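Local coordinates for protein MaoC-like dehydratase (Phytophthora Capsici, PDB 3KH8) that probably catalyses the reversible hydration of enoyl thioesters to 3-hydroxyacyl thioesters, as a MaoC-like lyase with hot dog domains, at residues S45-Y50 against T144-V149. Numbering follows the deposited sequence.
Sequences SPEATY and TGKTKV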
loop_
_atom_site.group_PDB
_atom_site.type_symbol
_atom_site.label_atom_id
_atom_site.label_comp_id
_atom_site.label_asym_id
_atom_site.label_seq_id
_atom_site.Cartn_x
_atom_site.Cartn_y
_atom_site.Cartn_z
ATOM N N SER A 45 31.055 -16.444 -13.570
ATOM C CA SER A 45 29.695 -16.550 -14.100
ATOM C C SER A 45 29.266 -15.203 -14.689
ATOM O O SER A 45 29.426 -14.167 -14.038
ATOM C CB SER A 45 28.730 -16.993 -12.999
ATOM O OG SER A 45 27.508 -17.450 -13.542
ATOM N N PRO A 46 28.739 -15.207 -15.930
ATOM C CA PRO A 46 28.524 -13.942 -16.638
ATOM C C PRO A 46 27.435 -13.106 -15.980
ATOM O O PRO A 46 26.522 -13.662 -15.363
ATOM C CB PRO A 46 28.083 -14.381 -18.042
ATOM C CG PRO A 46 28.243 -15.875 -18.085
ATOM C CD PRO A 46 28.181 -16.348 -16.675
ATOM N N GLU A 47 27.540 -11.785 -16.099
ATOM C CA GLU A 47 26.540 -10.888 -15.523
ATOM C C GLU A 47 25.189 -11.055 -16.217
ATOM O O GLU A 47 25.122 -11.322 -17.417
ATOM C CB GLU A 47 27.001 -9.421 -15.558
ATOM C CG GLU A 47 27.090 -8.796 -16.948
ATOM C CD GLU A 47 27.142 -7.275 -16.928
ATOM O OE1 GLU A 47 27.553 -6.686 -15.901
ATOM O OE2 GLU A 47 26.773 -6.662 -17.954
ATOM N N ALA A 48 24.119 -10.919 -15.443
ATOM C CA ALA A 48 22.770 -10.940 -15.989
ATOM C C ALA A 48 22.276 -9.510 -16.142
ATOM O O ALA A 48 22.527 -8.657 -15.283
ATOM C CB ALA A 48 21.843 -11.742 -15.095
ATOM N N THR A 49 21.595 -9.246 -17.251
ATOM C CA THR A 49 21.056 -7.922 -17.524
ATOM C C THR A 49 19.534 -7.994 -17.609
ATOM O O THR A 49 18.982 -8.880 -18.261
ATOM C CB THR A 49 21.652 -7.325 -18.818
ATOM O OG1 THR A 49 23.082 -7.305 -18.719
ATOM C CG2 THR A 49 21.157 -5.905 -19.042
ATOM N N TYR A 50 18.865 -7.076 -16.922
ATOM C CA TYR A 50 17.407 -7.002 -16.955
ATOM C C TYR A 50 16.927 -5.557 -16.901
ATOM O O TYR A 50 17.727 -4.627 -16.780
ATOM C CB TYR A 50 16.779 -7.844 -15.830
ATOM C CG TYR A 50 17.088 -7.364 -14.427
ATOM C CD1 TYR A 50 16.194 -6.538 -13.742
ATOM C CD2 TYR A 50 18.266 -7.743 -13.781
ATOM C CE1 TYR A 50 16.469 -6.093 -12.449
ATOM C CE2 TYR A 50 18.552 -7.302 -12.488
ATOM C CZ TYR A 50 17.647 -6.478 -11.830
ATOM O OH TYR A 50 17.915 -6.041 -10.557
ATOM N N THR A 144 18.092 -0.011 -16.487
ATOM C CA THR A 144 18.784 -1.253 -16.787
ATOM C C THR A 144 19.474 -1.752 -15.519
ATOM O O THR A 144 20.242 -1.021 -14.891
ATOM C CB THR A 144 19.828 -1.062 -17.916
ATOM O OG1 THR A 144 19.156 -0.707 -19.128
ATOM C CG2 THR A 144 20.618 -2.344 -18.152
ATOM N N GLY A 145 19.180 -2.992 -15.144
ATOM C CA GLY A 145 19.846 -3.640 -14.021
ATOM C C GLY A 145 20.890 -4.633 -14.490
ATOM O O GLY A 145 20.627 -5.447 -15.379
ATOM N N LYS A 146 22.078 -4.556 -13.895
ATOM C CA LYS A 146 23.157 -5.501 -14.172
ATOM C C LYS A 146 23.582 -6.173 -12.875
ATOM O O LYS A 146 24.074 -5.512 -11.955
ATOM C CB LYS A 146 24.353 -4.801 -14.824
ATOM C CG LYS A 146 24.074 -4.220 -16.199
ATOM C CD LYS A 146 25.356 -3.743 -16.861
ATOM C CE LYS A 146 25.079 -2.973 -18.154
ATOM N NZ LYS A 146 24.329 -3.771 -19.168
ATOM N N THR A 147 23.381 -7.485 -12.800
ATOM C CA THR A 147 23.668 -8.224 -11.575
ATOM C C THR A 147 24.776 -9.263 -11.744
ATOM O O THR A 147 24.852 -9.951 -12.765
ATOM C CB THR A 147 22.389 -8.839 -10.941
ATOM O OG1 THR A 147 22.750 -9.811 -9.950
ATOM C CG2 THR A 147 21.516 -9.493 -11.984
ATOM N N LYS A 148 25.632 -9.352 -10.727
ATOM C CA LYS A 148 26.791 -10.233 -10.746
ATOM C C LYS A 148 27.202 -10.627 -9.331
ATOM O O LYS A 148 27.218 -9.788 -8.425
ATOM C CB LYS A 148 27.964 -9.539 -11.440
ATOM C CG LYS A 148 29.008 -10.491 -11.988
ATOM C CD LYS A 148 30.349 -9.801 -12.165
ATOM C CE LYS A 148 31.239 -10.556 -13.155
ATOM N NZ LYS A 148 31.319 -12.018 -12.873
ATOM N N VAL A 149 27.536 -11.904 -9.149
ATOM C CA VAL A 149 28.115 -12.379 -7.890
ATOM C C VAL A 149 29.569 -11.906 -7.825
ATOM O O VAL A 149 30.368 -12.228 -8.708
ATOM C CB VAL A 149 28.030 -13.918 -7.758
ATOM C CG1 VAL A 149 28.728 -14.394 -6.482
ATOM C CG2 VAL A 149 26.578 -14.379 -7.769
HETATM O O HOH W 1 29.939 -13.839 -11.284
#
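Tyr50 lays its ring across Gly145, with Gly145 CA 4.2 Å from the ring centroid in a CH-pi contact over the face. Tyr50 CG sits between the backbone N and the carbonyl carbon (chi1 65°), which swings the ring over the neighbouring strand. Thr147 CG2 meets the ring edge in its plane, 3.7 Å from Tyr50 CE2, and also touches Ala48 CB. The Tyr50 side chain also touches Thr165 and Phe167 of strand 158-169.

On the other face lie Thr49 and Lys146. The methyls Thr49 CG2 and Thr144 CG2 touch at 3.7 Å. Glu47 crosses Lys146 obliquely, its OE2 3.4 Å from Lys146 CD. The salt bridge from OE2 to Lys146 NZ is long, so the aliphatic chain supplies the closer contact.

Lys148 runs extended and bends at its last torsion (chi4 -49°). Its NZ donates a hydrogen bond to Ser45 O at 3.1 Å, from a position tilted from the carbonyl plane. A water accepts from NZ and donates to Ser45 O. Leu43 O is a stronger partner of NZ.

Four backbone hydrogen bonds join Ala48 to Thr147 and Tyr50 to Gly145. The arrangement is an antiparallel ladder, adding strand 48-54 to the long strand 141-154 of the hot dog fold's curved sheet.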